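PUA domain-containing protein (Aeropyrum pernix, PDB 2CX1) probably binds RNA through its PUA domain and may take part in translation initiation, though its precise role is not established. Local coordinates at residues Ala15-Lys20 against Asp44-Lys49; Gly108-Ile113 against Ala164-His169. One frame throughout, in Å; residues are numbered along the deposited sequence.

Contact 1 of 2, residues Ala15-Lys20 against Asp44-Lys49; sequences ARALSK and DLRLVK
R16 and L47 face each other as a hydrogen-bonded antiparallel pair, and their backbones are joined twice: R16 N gives to L47 O at 3.1 Å, and L47 N returns a bond to R16 O at 2.9 Å. Their side chains run side by side in the same direction, and methyl CD2 of L47 lies over one face of the R16 guanidinium, 3.5 Å from R16 NH2. R16 reaches this place with CG set between its backbone N and carbonyl carbon (chi1 62°) and the chain then extended to NE. From there R16 NH1 bonds A17 O, close to the guanidinium plane, and also forms a salt bridge with E22, two partners that together limit the turning of the group.

Beyond this pair, L18 N bonds L45 O at 3.2 Å, nearly straight at 172°. The L18 side chain forks over the neighbouring strand: CD1 comes to 4.1 Å from L45 CB, while CD2 comes to 4.0 Å from L47 CB. L45 in turn packs on R23 and L26 of helix 20-30. R46 bends back at chi3 (63°), which lays one face of its guanidinium over the backbone of R16 and A17; R46 NH2 ends 3.7 Å from A15 CB. Further along, A15 and V48 form a non-hydrogen-bonded pair, with A15 CA 3.2 Å from L47 O in a CA-H...O contact.

After L18 the chain turns into helix 20-30, with S19 at its N-cap. This is antiparallel pairing of neighbouring strands 9-17 and 45-51 in the six-stranded sheet of the pre-PUA region.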
loop_
_atom_site.group_PDB
_atom_site.type_symbol
_atom_site.label_atom_id
_atom_site.label_comp_id
_atom_site.label_asym_id
_atom_site.label_seq_id
_atom_site.Cartn_x
_atom_site.Cartn_y
_atom_site.Cartn_z
ATOM N N ALA A 15 13.458 0.272 -17.134
ATOM C CA ALA A 15 12.206 1.028 -17.073
ATOM C C ALA A 15 11.674 1.298 -18.492
ATOM O O ALA A 15 12.462 1.400 -19.418
ATOM C CB ALA A 15 12.457 2.369 -16.350
ATOM N N ARG A 16 10.363 1.388 -18.636
ATOM C CA ARG A 16 9.739 1.681 -19.916
ATOM C C ARG A 16 8.376 2.307 -19.659
ATOM O O ARG A 16 7.786 2.141 -18.582
ATOM C CB ARG A 16 9.525 0.407 -20.720
ATOM C CG ARG A 16 8.610 -0.600 -20.091
ATOM C CD ARG A 16 8.332 -1.699 -21.070
ATOM N NE ARG A 16 7.457 -2.758 -20.606
ATOM C CZ ARG A 16 6.134 -2.701 -20.573
ATOM N NH1 ARG A 16 5.483 -1.612 -20.970
ATOM N NH2 ARG A 16 5.447 -3.755 -20.157
ATOM N N ALA A 17 7.847 3.014 -20.658
ATOM C CA ALA A 17 6.507 3.583 -20.519
ATOM C C ALA A 17 5.501 2.445 -20.646
ATOM O O ALA A 17 5.769 1.443 -21.301
ATOM C CB ALA A 17 6.239 4.556 -21.655
ATOM N N LEU A 18 4.345 2.587 -19.993
ATOM C CA LEU A 18 3.294 1.619 -20.192
ATOM C C LEU A 18 2.708 1.916 -21.562
ATOM O O LEU A 18 2.708 3.062 -21.999
ATOM C CB LEU A 18 2.129 1.816 -19.212
ATOM C CG LEU A 18 2.318 1.498 -17.731
ATOM C CD1 LEU A 18 0.933 1.402 -17.042
ATOM C CD2 LEU A 18 3.054 0.222 -17.620
ATOM N N SER A 19 2.178 0.903 -22.221
ATOM C CA SER A 19 1.552 1.096 -23.531
ATOM C C SER A 19 0.156 1.695 -23.282
ATOM O O SER A 19 -0.319 1.737 -22.120
ATOM C CB SER A 19 1.430 -0.256 -24.242
ATOM O OG SER A 19 0.425 -1.096 -23.665
ATOM N N LYS A 20 -0.498 2.164 -24.347
ATOM C CA LYS A 20 -1.851 2.719 -24.223
ATOM C C LYS A 20 -2.772 1.612 -23.674
ATOM O O LYS A 20 -3.591 1.845 -22.780
ATOM C CB LYS A 20 -2.355 3.173 -25.608
ATOM C CG LYS A 20 -3.754 3.722 -25.585
ATOM C CD LYS A 20 -4.202 4.225 -26.975
ATOM C CE LYS A 20 -5.591 4.923 -26.891
ATOM N NZ LYS A 20 -5.884 5.704 -28.128
ATOM N N ASP A 44 2.400 10.650 -16.161
ATOM C CA ASP A 44 3.287 9.768 -16.899
ATOM C C ASP A 44 3.434 8.440 -16.109
ATOM O O ASP A 44 3.966 8.421 -14.977
ATOM C CB ASP A 44 4.636 10.462 -17.036
ATOM C CG ASP A 44 5.672 9.627 -17.775
ATOM O OD1 ASP A 44 5.297 8.627 -18.410
ATOM O OD2 ASP A 44 6.875 9.971 -17.734
ATOM N N LEU A 45 2.962 7.354 -16.710
ATOM C CA LEU A 45 3.047 6.035 -16.071
ATOM C C LEU A 45 4.148 5.165 -16.678
ATOM O O LEU A 45 4.206 4.967 -17.915
ATOM C CB LEU A 45 1.712 5.306 -16.181
ATOM C CG LEU A 45 0.651 5.366 -15.072
ATOM C CD1 LEU A 45 0.565 6.711 -14.441
ATOM C CD2 LEU A 45 -0.661 4.946 -15.705
ATOM N N ARG A 46 5.003 4.613 -15.808
ATOM C CA ARG A 46 6.092 3.763 -16.271
ATOM C C ARG A 46 6.209 2.526 -15.392
ATOM O O ARG A 46 5.808 2.554 -14.226
ATOM C CB ARG A 46 7.412 4.532 -16.217
ATOM C CG ARG A 46 7.424 5.778 -17.115
ATOM C CD ARG A 46 8.693 6.608 -16.892
ATOM N NE ARG A 46 9.899 5.878 -17.250
ATOM C CZ ARG A 46 10.304 5.693 -18.506
ATOM N NH1 ARG A 46 9.594 6.203 -19.522
ATOM N NH2 ARG A 46 11.393 4.964 -18.757
ATOM N N LEU A 47 6.717 1.450 -15.992
ATOM C CA LEU A 47 6.955 0.174 -15.308
ATOM C C LEU A 47 8.467 0.098 -15.054
ATOM O O LEU A 47 9.329 0.237 -15.970
ATOM C CB LEU A 47 6.534 -1.000 -16.183
ATOM C CG LEU A 47 6.608 -2.429 -15.630
ATOM C CD1 LEU A 47 5.645 -2.572 -14.439
ATOM C CD2 LEU A 47 6.204 -3.381 -16.737
ATOM N N VAL A 48 8.810 -0.079 -13.787
ATOM C CA VAL A 48 10.218 -0.177 -13.433
ATOM C C VAL A 48 10.450 -1.578 -12.871
ATOM O O VAL A 48 9.764 -1.963 -11.919
ATOM C CB VAL A 48 10.570 0.855 -12.338
ATOM C CG1 VAL A 48 11.991 0.732 -11.976
ATOM C CG2 VAL A 48 10.218 2.309 -12.817
ATOM N N LYS A 49 11.372 -2.335 -13.472
ATOM C CA LYS A 49 11.754 -3.681 -12.986
ATOM C C LYS A 49 13.125 -3.518 -12.316
ATOM O O LYS A 49 14.042 -2.903 -12.876
ATOM C CB LYS A 49 11.836 -4.671 -14.147
ATOM C CG LYS A 49 10.495 -4.804 -14.860
ATOM C CD LYS A 49 10.413 -5.928 -15.928
ATOM C CE LYS A 49 11.303 -5.665 -17.125
ATOM N NZ LYS A 49 11.207 -6.778 -18.155
#

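Contact 2 of 2, residues Gly108-Ile113 against Ala164-His169; sequences GAHLMI and AVRRVH
L111 and V165 pair antiparallel, CA to CA 5.2 Å, where short edge strand 111-112 joins strand 163-170 in the mixed sheet of the PUA domain. A classic beta bulge interrupts the pairing: A164 and V165 both face L111, and L111 O takes two backbone bonds, from A164 N at 2.7 Å and from V165 N at 3.2 Å. L111 N completes the ladder by giving to V165 O.

On the face of the sheet that carries L111 and V165, L111 CD2 meets V165 CG2 at 4.0 Å, and both side chains also touch M141 and V95 in the core. A164 points its CB toward the other segment, 3.8 Å from I113 CG1.

At the other end H110 and R167 cross at about a right angle, with ring and guanidinium planes 48° apart; NE2 of the imidazole lies over one guanidinium face, toward its rim. R167 is bent at chi2 (-103°) and again at chi3, which turns its head back to G108, the glycine of a Schellman motif closing helix 99-106. Its grip is side-on, both nitrogens on one oxygen: R167 NE is 3.0 Å from G108 O, above the carbonyl plane, whereas R167 NH2, at 3.2 Å, approaches G108 O nearly end-on to the C=O.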
loop_
_atom_site.group_PDB
_atom_site.type_symbol
_atom_site.label_atom_id
_atom_site.label_comp_id
_atom_site.label_asym_id
_atom_site.label_seq_id
_atom_site.Cartn_x
_atom_site.Cartn_y
_atom_site.Cartn_z
ATOM N N GLY A 108 6.460 -5.255 10.824
ATOM C CA GLY A 108 5.918 -6.268 9.930
ATOM C C GLY A 108 4.741 -7.047 10.483
ATOM O O GLY A 108 4.312 -8.023 9.879
ATOM N N ALA A 109 4.190 -6.639 11.620
ATOM C CA ALA A 109 3.046 -7.442 12.145
ATOM C C ALA A 109 1.696 -7.184 11.489
ATOM O O ALA A 109 1.448 -6.129 11.010
ATOM C CB ALA A 109 2.870 -7.193 13.660
ATOM N N HIS A 110 0.801 -8.173 11.502
ATOM C CA HIS A 110 -0.535 -7.924 11.043
ATOM C C HIS A 110 -1.198 -7.015 12.089
ATOM O O HIS A 110 -0.752 -6.919 13.224
ATOM C CB HIS A 110 -1.350 -9.243 10.903
ATOM C CG HIS A 110 -0.871 -10.091 9.773
ATOM N ND1 HIS A 110 -0.191 -11.286 9.957
ATOM C CD2 HIS A 110 -0.825 -9.829 8.452
ATOM C CE1 HIS A 110 0.274 -11.702 8.794
ATOM N NE2 HIS A 110 -0.095 -10.828 7.864
ATOM N N LEU A 111 -2.281 -6.368 11.715
ATOM C CA LEU A 111 -2.998 -5.452 12.628
ATOM C C LEU A 111 -4.090 -6.197 13.350
ATOM O O LEU A 111 -5.010 -6.717 12.688
ATOM C CB LEU A 111 -3.648 -4.317 11.827
ATOM C CG LEU A 111 -4.514 -3.394 12.672
ATOM C CD1 LEU A 111 -3.690 -2.709 13.786
ATOM C CD2 LEU A 111 -5.097 -2.321 11.761
HETATM N N MSE A 112 -3.984 -6.284 14.684
HETATM C CA MSE A 112 -5.017 -6.974 15.473
HETATM C C MSE A 112 -6.033 -5.954 15.961
HETATM O O MSE A 112 -5.705 -4.761 16.242
HETATM C CB MSE A 112 -4.397 -7.712 16.695
HETATM C CG MSE A 112 -3.149 -8.505 16.312
HETATM SE SE MSE A 112 -3.562 -9.831 14.899
HETATM C CE MSE A 112 -4.596 -11.097 16.031
ATOM N N ILE A 113 -7.260 -6.440 16.173
ATOM C CA ILE A 113 -8.332 -5.545 16.548
ATOM C C ILE A 113 -8.093 -4.658 17.754
ATOM O O ILE A 113 -8.471 -3.468 17.745
ATOM C CB ILE A 113 -9.666 -6.374 16.726
ATOM C CG1 ILE A 113 -10.106 -6.956 15.365
ATOM C CG2 ILE A 113 -10.779 -5.491 17.380
ATOM C CD1 ILE A 113 -11.085 -8.228 15.516
ATOM N N ALA A 164 -7.537 -7.742 12.345
ATOM C CA ALA A 164 -8.383 -6.755 11.683
ATOM C C ALA A 164 -7.958 -6.555 10.209
ATOM O O ALA A 164 -8.810 -6.377 9.341
ATOM C CB ALA A 164 -8.305 -5.387 12.418
ATOM N N VAL A 165 -6.647 -6.491 9.955
ATOM C CA VAL A 165 -6.167 -6.256 8.577
ATOM C C VAL A 165 -4.955 -7.100 8.349
ATOM O O VAL A 165 -4.037 -7.115 9.205
ATOM C CB VAL A 165 -5.757 -4.741 8.385
ATOM C CG1 VAL A 165 -5.230 -4.513 6.896
ATOM C CG2 VAL A 165 -7.053 -3.845 8.578
ATOM N N ARG A 166 -4.964 -7.843 7.263
ATOM C CA ARG A 166 -3.824 -8.682 6.919
ATOM C C ARG A 166 -2.782 -7.849 6.143
ATOM O O ARG A 166 -3.072 -7.214 5.085
ATOM C CB ARG A 166 -4.279 -9.859 6.073
ATOM C CG ARG A 166 -3.118 -10.701 5.571
ATOM C CD ARG A 166 -3.627 -11.993 4.914
ATOM N NE ARG A 166 -4.728 -11.834 3.962
ATOM C CZ ARG A 166 -4.580 -11.489 2.698
ATOM N NH1 ARG A 166 -3.371 -11.235 2.210
ATOM N NH2 ARG A 166 -5.623 -11.477 1.892
ATOM N N ARG A 167 -1.571 -7.817 6.671
ATOM C CA ARG A 167 -0.509 -6.991 6.073
ATOM C C ARG A 167 -0.035 -7.437 4.709
ATOM O O ARG A 167 0.213 -8.612 4.498
ATOM C CB ARG A 167 0.708 -6.939 7.021
ATOM C CG ARG A 167 1.933 -6.251 6.424
ATOM C CD ARG A 167 3.002 -7.274 5.961
ATOM N NE ARG A 167 3.361 -8.214 7.017
ATOM C CZ ARG A 167 3.185 -9.537 6.914
ATOM N NH1 ARG A 167 2.667 -10.056 5.825
ATOM N NH2 ARG A 167 3.532 -10.366 7.903
ATOM N N VAL A 168 0.078 -6.490 3.770
ATOM C CA VAL A 168 0.610 -6.815 2.457
ATOM C C VAL A 168 1.943 -6.072 2.278
ATOM O O VAL A 168 2.964 -6.667 1.862
ATOM C CB VAL A 168 -0.378 -6.402 1.320
ATOM C CG1 VAL A 168 0.365 -6.404 -0.048
ATOM C CG2 VAL A 168 -1.597 -7.421 1.309
ATOM N N HIS A 169 1.939 -4.785 2.623
ATOM C CA HIS A 169 3.135 -3.923 2.472
ATOM C C HIS A 169 3.173 -3.014 3.710
ATOM O O HIS A 169 2.126 -2.573 4.207
ATOM C CB HIS A 169 2.961 -3.079 1.135
ATOM C CG HIS A 169 3.861 -1.892 1.008
ATOM N ND1 HIS A 169 5.249 -1.973 1.054
ATOM C CD2 HIS A 169 3.561 -0.584 0.783
ATOM C CE1 HIS A 169 5.754 -0.762 0.854
ATOM N NE2 HIS A 169 4.756 0.095 0.694
#

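Both segments of contact 1 precede both of contact 2 in the sequence, and the contacts lie on opposite sides of the chain's centre, their own centres about 30 Å apart and their nearest atoms about 13 Å apart. They share no strand: 15-20 with 44-49 belongs to the antiparallel sheet of the N-terminal DUF1947 region, while 108-113 with 164-169 belongs to the mixed sheet of the PUA domain. Contact 1 joins two adjacent strands inside its sheet, and contact 2 adds an outermost strand to its own. The protein is thus two sheet-based modules in series, and the end of segment 164-169 meets the first, V168 touching W71 and H169 NE2 bonding L80 N.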